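Local coordinates for protein transcription termination factor NusA (Planctomyces limnophilus, PDB 4MTN) that probably takes part in both transcription termination and antitermination, binding the core RNA polymerase and nascent RNA, at residues D177-R180 against R181-L185; N260-P264 against S265-D269; S355-P359 against D360-E364. All coordinates share one frame; numbering follows the deposited sequence.

Contact 1: residues D177-R180 against R181-L185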
loop_
_atom_site.group_PDB
_atom_site.type_symbol
_atom_site.label_atom_id
_atom_site.label_comp_id
_atom_site.label_asym_id
_atom_site.label_seq_id
_atom_site.Cartn_x
_atom_site.Cartn_y
_atom_site.Cartn_z
ATOM N N ASP A 177 -4.905 -1.025 5.546
ATOM C CA ASP A 177 -6.299 -1.336 5.249
ATOM C C ASP A 177 -6.828 -2.498 6.085
ATOM O O ASP A 177 -8.027 -2.582 6.337
ATOM C CB ASP A 177 -6.476 -1.654 3.762
ATOM C CG ASP A 177 -6.401 -0.417 2.890
ATOM O OD1 ASP A 177 -6.481 0.704 3.434
ATOM O OD2 ASP A 177 -6.268 -0.568 1.657
ATOM N N PHE A 178 -5.938 -3.389 6.513
ATOM C CA PHE A 178 -6.347 -4.520 7.343
ATOM C C PHE A 178 -6.896 -4.036 8.681
ATOM O O PHE A 178 -7.915 -4.531 9.161
ATOM C CB PHE A 178 -5.178 -5.481 7.574
ATOM C CG PHE A 178 -5.588 -6.797 8.180
ATOM C CD1 PHE A 178 -6.848 -7.322 7.942
ATOM C CD2 PHE A 178 -4.720 -7.499 8.998
ATOM C CE1 PHE A 178 -7.229 -8.529 8.499
ATOM C CE2 PHE A 178 -5.096 -8.708 9.559
ATOM C CZ PHE A 178 -6.353 -9.222 9.310
ATOM N N VAL A 179 -6.211 -3.066 9.280
ATOM C CA VAL A 179 -6.652 -2.477 10.538
ATOM C C VAL A 179 -7.968 -1.733 10.349
ATOM O O VAL A 179 -8.880 -1.838 11.172
ATOM C CB VAL A 179 -5.595 -1.512 11.108
ATOM C CG1 VAL A 179 -6.119 -0.822 12.358
ATOM C CG2 VAL A 179 -4.309 -2.256 11.404
ATOM N N ARG A 180 -8.055 -0.986 9.252
ATOM C CA ARG A 180 -9.243 -0.201 8.934
ATOM C C ARG A 180 -10.480 -1.086 8.822
ATOM O O ARG A 180 -11.547 -0.738 9.323
ATOM C CB ARG A 180 -9.030 0.579 7.634
ATOM C CG ARG A 180 -10.187 1.479 7.248
ATOM C CD ARG A 180 -9.933 2.168 5.916
ATOM N NE ARG A 180 -8.914 3.209 6.008
ATOM C CZ ARG A 180 -9.179 4.499 6.191
ATOM N NH1 ARG A 180 -10.436 4.908 6.303
ATOM N NH2 ARG A 180 -8.190 5.380 6.262
ATOM N N ARG A 181 -10.327 -2.236 8.174
ATOM C CA ARG A 181 -11.429 -3.179 8.018
ATOM C C ARG A 181 -11.843 -3.776 9.359
ATOM O O ARG A 181 -13.028 -3.836 9.681
ATOM C CB ARG A 181 -11.047 -4.304 7.052
ATOM C CG ARG A 181 -10.766 -3.869 5.622
ATOM C CD ARG A 181 -12.027 -3.444 4.889
ATOM N NE ARG A 181 -12.299 -2.019 5.035
ATOM C CZ ARG A 181 -11.765 -1.073 4.267
ATOM N NH1 ARG A 181 -10.923 -1.400 3.298
ATOM N NH2 ARG A 181 -12.075 0.201 4.470
ATOM N N LEU A 182 -10.855 -4.221 10.131
ATOM C CA LEU A 182 -11.108 -4.855 11.421
ATOM C C LEU A 182 -11.808 -3.911 12.392
ATOM O O LEU A 182 -12.655 -4.335 13.180
ATOM C CB LEU A 182 -9.799 -5.357 12.031
ATOM C CG LEU A 182 -9.169 -6.572 11.350
ATOM C CD1 LEU A 182 -7.795 -6.856 11.931
ATOM C CD2 LEU A 182 -10.074 -7.786 11.483
ATOM N N LEU A 183 -11.452 -2.633 12.331
ATOM C CA LEU A 183 -12.095 -1.626 13.167
ATOM C C LEU A 183 -13.552 -1.440 12.759
ATOM O O LEU A 183 -14.424 -1.249 13.609
ATOM C CB LEU A 183 -11.343 -0.296 13.084
ATOM C CG LEU A 183 -10.032 -0.244 13.874
ATOM C CD1 LEU A 183 -9.245 1.017 13.554
ATOM C CD2 LEU A 183 -10.312 -0.337 15.364
ATOM N N GLU A 184 -13.809 -1.506 11.457
ATOM C CA GLU A 184 -15.164 -1.380 10.934
ATOM C C GLU A 184 -16.041 -2.535 11.405
ATOM O O GLU A 184 -17.231 -2.360 11.651
ATOM C CB GLU A 184 -15.149 -1.317 9.405
ATOM C CG GLU A 184 -14.575 -0.027 8.838
ATOM C CD GLU A 184 -14.318 -0.103 7.344
ATOM O OE1 GLU A 184 -14.572 -1.171 6.746
ATOM O OE2 GLU A 184 -13.859 0.905 6.766
ATOM N N LEU A 185 -15.444 -3.714 11.537
ATOM C CA LEU A 185 -16.175 -4.893 11.987
ATOM C C LEU A 185 -16.449 -4.858 13.489
ATOM O O LEU A 185 -17.550 -5.176 13.935
ATOM C CB LEU A 185 -15.408 -6.169 11.636
ATOM C CG LEU A 185 -15.359 -6.585 10.165
ATOM C CD1 LEU A 185 -14.540 -7.855 10.004
ATOM C CD2 LEU A 185 -16.763 -6.774 9.613
#
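F178 and L182 meet one turn apart on the amphipathic helix 176-186, which is wedged between S1-domain strands and helix 231-239 of the KH region. Four i+4 backbone bonds give the helix its pitch: the amides of R181, L182, L183 and E184 donate to the carbonyls of D177, F178, V179 and R180. L183 N to V179 O measures 2.9 Å.

The apolar pairs line the buried side. L182 CD1 sits over a face of the F178 ring, 3.9 Å from its centroid and 13° off the normal, a CH-pi contact. F178 CG lies beside its own carbonyl carbon (chi1 -168°), which brings the ring under the L182 methyl. V179 CG1 touches L183 CD1 at 3.8 Å. F178 and L182 also rest on I112, and L182 and L183 on V236, so bulky hydrocarbons suit these positions.

Charged residues take the more exposed side. R180 hands NH1 to I197 O, and R181 gives its own NH1 to G110 O. R181 also grips E184 side-on in a salt bridge, with NE 3.0 Å from OE1 and NH2 3.0 Å from OE2. OE2 is met on its syn side but 30° out of the carboxylate plane, and OE1 from above that plane.

Contact 2: residues N260-P264 against S265-D269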
loop_
_atom_site.group_PDB
_atom_site.type_symbol
_atom_site.label_atom_id
_atom_site.label_comp_id
_atom_site.label_asym_id
_atom_site.label_seq_id
_atom_site.Cartn_x
_atom_site.Cartn_y
_atom_site.Cartn_z
ATOM N N ASN A 260 -2.367 16.168 18.665
ATOM C CA ASN A 260 -3.146 14.957 18.901
ATOM C C ASN A 260 -2.394 13.703 18.472
ATOM O O ASN A 260 -2.458 12.669 19.139
ATOM C CB ASN A 260 -4.486 15.032 18.165
ATOM C CG ASN A 260 -5.440 16.032 18.787
ATOM O OD1 ASN A 260 -5.082 16.756 19.715
ATOM N ND2 ASN A 260 -6.664 16.077 18.274
ATOM N N ALA A 261 -1.684 13.801 17.353
ATOM C CA ALA A 261 -0.934 12.673 16.817
ATOM C C ALA A 261 0.377 12.470 17.574
ATOM O O ALA A 261 0.969 11.392 17.529
ATOM C CB ALA A 261 -0.664 12.876 15.332
HETATM N N MSE A 262 0.820 13.511 18.274
HETATM C CA MSE A 262 2.074 13.458 19.018
HETATM C C MSE A 262 1.889 12.888 20.421
HETATM O O MSE A 262 2.850 12.781 21.184
HETATM C CB MSE A 262 2.703 14.851 19.101
HETATM C CG MSE A 262 3.339 15.323 17.804
HETATM SE SE MSE A 262 4.774 14.148 17.202
HETATM C CE MSE A 262 5.957 14.305 18.743
ATOM N N GLN A 263 0.653 12.532 20.758
ATOM C CA GLN A 263 0.354 11.904 22.041
ATOM C C GLN A 263 1.132 10.597 22.182
ATOM O O GLN A 263 1.430 9.946 21.181
ATOM C CB GLN A 263 -1.151 11.653 22.176
ATOM C CG GLN A 263 -1.985 12.916 22.339
ATOM C CD GLN A 263 -1.753 13.607 23.670
ATOM O OE1 GLN A 263 -1.374 12.972 24.655
ATOM N NE2 GLN A 263 -1.983 14.915 23.707
ATOM N N PRO A 264 1.460 10.196 23.424
ATOM C CA PRO A 264 1.149 10.801 24.729
ATOM C C PRO A 264 1.874 12.115 25.027
ATOM O O PRO A 264 1.452 12.841 25.927
ATOM C CB PRO A 264 1.593 9.723 25.730
ATOM C CG PRO A 264 1.749 8.470 24.929
ATOM C CD PRO A 264 2.183 8.924 23.580
ATOM N N SER A 265 2.943 12.411 24.295
ATOM C CA SER A 265 3.757 13.592 24.575
ATOM C C SER A 265 2.971 14.894 24.419
ATOM O O SER A 265 2.050 14.983 23.607
ATOM C CB SER A 265 4.986 13.621 23.665
ATOM O OG SER A 265 4.617 13.833 22.314
ATOM N N GLU A 266 3.347 15.897 25.205
ATOM C CA GLU A 266 2.712 17.209 25.140
ATOM C C GLU A 266 3.526 18.162 24.270
ATOM O O GLU A 266 4.757 18.140 24.292
ATOM C CB GLU A 266 2.535 17.791 26.544
ATOM C CG GLU A 266 1.645 16.958 27.453
ATOM C CD GLU A 266 1.447 17.588 28.817
ATOM O OE1 GLU A 266 2.097 18.616 29.101
ATOM O OE2 GLU A 266 0.639 17.056 29.608
ATOM N N VAL A 267 2.831 18.999 23.506
ATOM C CA VAL A 267 3.479 19.887 22.548
ATOM C C VAL A 267 3.293 21.359 22.909
ATOM O O VAL A 267 2.182 21.803 23.193
ATOM C CB VAL A 267 2.942 19.644 21.122
ATOM C CG1 VAL A 267 3.480 20.688 20.155
ATOM C CG2 VAL A 267 3.298 18.240 20.656
ATOM N N GLU A 268 4.390 22.112 22.894
ATOM C CA GLU A 268 4.342 23.544 23.165
ATOM C C GLU A 268 3.931 24.334 21.926
ATOM O O GLU A 268 2.855 24.931 21.890
ATOM C CB GLU A 268 5.697 24.039 23.678
ATOM C CG GLU A 268 5.941 23.787 25.160
ATOM C CD GLU A 268 6.107 22.315 25.491
ATOM O OE1 GLU A 268 6.436 21.529 24.579
ATOM O OE2 GLU A 268 5.906 21.945 26.668
ATOM N N ASP A 269 4.790 24.336 20.910
ATOM C CA ASP A 269 4.518 25.077 19.682
ATOM C C ASP A 269 4.489 24.179 18.450
ATOM O O ASP A 269 5.216 23.187 18.371
ATOM C CB ASP A 269 5.560 26.180 19.482
ATOM C CG ASP A 269 5.311 27.387 20.363
ATOM O OD1 ASP A 269 4.134 27.675 20.661
ATOM O OD2 ASP A 269 6.296 28.049 20.755
#
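M262 and S265 face each other across a type VI turn, M262 to S265, whose cis peptide bond joins Q263 to P264. The turn reverses the chain where helix 254-261 of the KH domain gives way to the run leading into strand 269-273. Proline suits its centre because its ring makes the cis form readily accessible.

The packed side lies on the inner face. M262 CB rests 3.8 Å from V267 CG2, the two side chains crossing at about a right angle, and CG of M262 lies 4.1 Å from the same methyl. Bent at chi2 and chi3, the selenomethionine folds back until its CE is 3.8 Å from S265 OG. A long, flexible apolar chain fits here, since A291, V299, A302, I310 and V312 close round it, while V267 leans on V281. S265 is buried as well, small enough to lie against L290 and A291.

The outer side is looser and more polar. Q263, P264 and E266 are exposed, and P264 rests on L290. E266 leaves the turn with its CB directed away from it, and its OE1 forms a salt bridge with R284; its backbone N is taken up by Q287 OE1.

Between the two sides, the serine hydroxyl closes the turn. In S265 a chi1 of 68° sets OG between the backbone N and the carbonyl carbon, directed back at the end of the helix, and OG donates a hydrogen bond to M262 O. The modelled 2.3 Å between S265 OG and M262 O is doubtful at this resolution.

Contact 3: residues S355-P359 against D360-E364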
loop_
_atom_site.group_PDB
_atom_site.type_symbol
_atom_site.label_atom_id
_atom_site.label_comp_id
_atom_site.label_asym_id
_atom_site.label_seq_id
_atom_site.Cartn_x
_atom_site.Cartn_y
_atom_site.Cartn_z
ATOM N N SER A 355 19.858 21.733 0.171
ATOM C CA SER A 355 20.135 21.007 -1.063
ATOM C C SER A 355 18.852 20.532 -1.733
ATOM O O SER A 355 18.799 20.378 -2.952
ATOM C CB SER A 355 21.055 19.814 -0.789
ATOM O OG SER A 355 20.467 18.917 0.136
ATOM N N VAL A 356 17.818 20.302 -0.930
ATOM C CA VAL A 356 16.544 19.814 -1.445
ATOM C C VAL A 356 15.570 20.954 -1.735
ATOM O O VAL A 356 14.416 20.713 -2.090
ATOM C CB VAL A 356 15.881 18.823 -0.467
ATOM C CG1 VAL A 356 16.808 17.650 -0.193
ATOM C CG2 VAL A 356 15.498 19.523 0.827
ATOM N N ILE A 357 16.031 22.192 -1.575
ATOM C CA ILE A 357 15.184 23.356 -1.818
ATOM C C ILE A 357 14.734 23.410 -3.275
ATOM O O ILE A 357 15.423 22.919 -4.172
ATOM C CB ILE A 357 15.903 24.680 -1.458
ATOM C CG1 ILE A 357 14.886 25.792 -1.190
ATOM C CG2 ILE A 357 16.868 25.103 -2.559
ATOM C CD1 ILE A 357 15.510 27.132 -0.866
ATOM N N GLU A 358 13.558 23.983 -3.501
ATOM C CA GLU A 358 13.070 24.203 -4.852
ATOM C C GLU A 358 13.820 25.375 -5.470
ATOM O O GLU A 358 13.839 26.468 -4.902
ATOM C CB GLU A 358 11.562 24.464 -4.851
ATOM C CG GLU A 358 10.932 24.505 -6.235
ATOM C CD GLU A 358 10.857 23.136 -6.884
ATOM O OE1 GLU A 358 10.951 22.123 -6.158
ATOM O OE2 GLU A 358 10.700 23.073 -8.122
ATOM N N PRO A 359 14.456 25.145 -6.629
ATOM C CA PRO A 359 15.240 26.170 -7.328
ATOM C C PRO A 359 14.451 27.452 -7.569
ATOM O O PRO A 359 14.976 28.541 -7.346
ATOM C CB PRO A 359 15.595 25.492 -8.654
ATOM C CG PRO A 359 15.589 24.038 -8.339
ATOM C CD PRO A 359 14.493 23.850 -7.330
ATOM N N ASP A 360 13.203 27.313 -8.006
ATOM C CA ASP A 360 12.349 28.461 -8.291
ATOM C C ASP A 360 12.122 29.315 -7.048
ATOM O O ASP A 360 12.140 30.545 -7.116
ATOM C CB ASP A 360 11.004 27.996 -8.852
ATOM C CG ASP A 360 11.156 26.920 -9.909
ATOM O OD1 ASP A 360 12.223 26.866 -10.554
ATOM O OD2 ASP A 360 10.206 26.129 -10.091
ATOM N N GLU A 361 11.911 28.653 -5.916
ATOM C CA GLU A 361 11.671 29.346 -4.655
ATOM C C GLU A 361 12.937 30.027 -4.143
ATOM O O GLU A 361 12.872 31.075 -3.500
ATOM C CB GLU A 361 11.135 28.371 -3.606
ATOM C CG GLU A 361 9.737 27.847 -3.898
ATOM C CD GLU A 361 9.297 26.774 -2.918
ATOM O OE1 GLU A 361 10.174 26.085 -2.358
ATOM O OE2 GLU A 361 8.076 26.622 -2.707
ATOM N N LEU A 362 14.087 29.426 -4.432
ATOM C CA LEU A 362 15.370 29.990 -4.027
ATOM C C LEU A 362 15.711 31.214 -4.873
ATOM O O LEU A 362 16.380 32.138 -4.407
ATOM C CB LEU A 362 16.480 28.941 -4.136
ATOM C CG LEU A 362 17.889 29.375 -3.725
ATOM C CD1 LEU A 362 17.906 29.869 -2.287
ATOM C CD2 LEU A 362 18.880 28.237 -3.916
HETATM N N MSE A 363 15.242 31.216 -6.117
HETATM C CA MSE A 363 15.469 32.338 -7.020
HETATM C C MSE A 363 14.688 33.571 -6.584
HETATM O O MSE A 363 15.197 34.690 -6.641
HETATM C CB MSE A 363 15.082 31.963 -8.451
HETATM C CG MSE A 363 15.993 30.938 -9.094
HETATM SE SE MSE A 363 15.352 30.384 -10.848
HETATM C CE MSE A 363 15.584 32.074 -11.794
ATOM N N GLU A 364 13.449 33.361 -6.152
ATOM C CA GLU A 364 12.583 34.463 -5.752
ATOM C C GLU A 364 13.050 35.095 -4.447
ATOM O O GLU A 364 13.057 36.318 -4.306
ATOM C CB GLU A 364 11.137 33.980 -5.612
#
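L362 donates its backbone N to E358 O at 3.0 Å, the bond that opens helix 359-366 of the helix-hairpin-helix domain. E358 holds the N-cap position, and its carbonyl receives the amide nearly along the C=O axis. One residue on, M363 N reaches P359 O, also at 3.0 Å, with an N-H...O angle of 141°. P359 is well placed in the first turn: its ring nitrogen has no hydrogen that would need an acceptor, and its fixed phi already matches the helix.

Three acidic side chains surround this start. E358 and D360 lie side by side and point the same way, OE2 of E358 being 3.7 Å from OD2 of D360, with the carboxylate planes 73° apart. Two like charges so near would probably raise the affinity of one for a proton, although the positive end of the helix dipole should offset part of that cost. E361, extended beyond CG, brings its OE1 against E358 CB.

Farther out, the contact is hydrocarbon. I357 and L362 meet at about a right angle. Because CG1 of I357 is anti to the backbone N (chi1 -158°), its CD1 extends to within 3.9 Å of L362 CB, while its CG2 lies 4.0 Å from L362 CD2. L343 of helix 337-345 touches both residues, and F348 and M275 also pack on I357. With an alanine in place of I357, both of these methyl contacts would go, which would probably open a gap beside L362 and L343.

On another side of the helix M363 touches Q370 and A373 of helix 370-399, while its CG passes 3.1 Å from P359 O.

The three contacts follow one another in series along an elongated chain and belong to successive parts of it. Contact 1 lies where S1 strands meet the KH region, contact 2 within the KH domain, and contact 3 in the helix-hairpin-helix domain. None touches another. Contacts 1 and 2 are nearest, with centres 26 Å apart and closest atoms about 14 Å apart. Contacts 2 and 3 have centres 31 Å apart, and contacts 1 and 3 stand 42 Å apart between centres. They also differ in kind: contact 1 is mid-helix, contact 2 follows a helix end, and contact 3 is a helix start. All three are local packing within this RNA-binding factor.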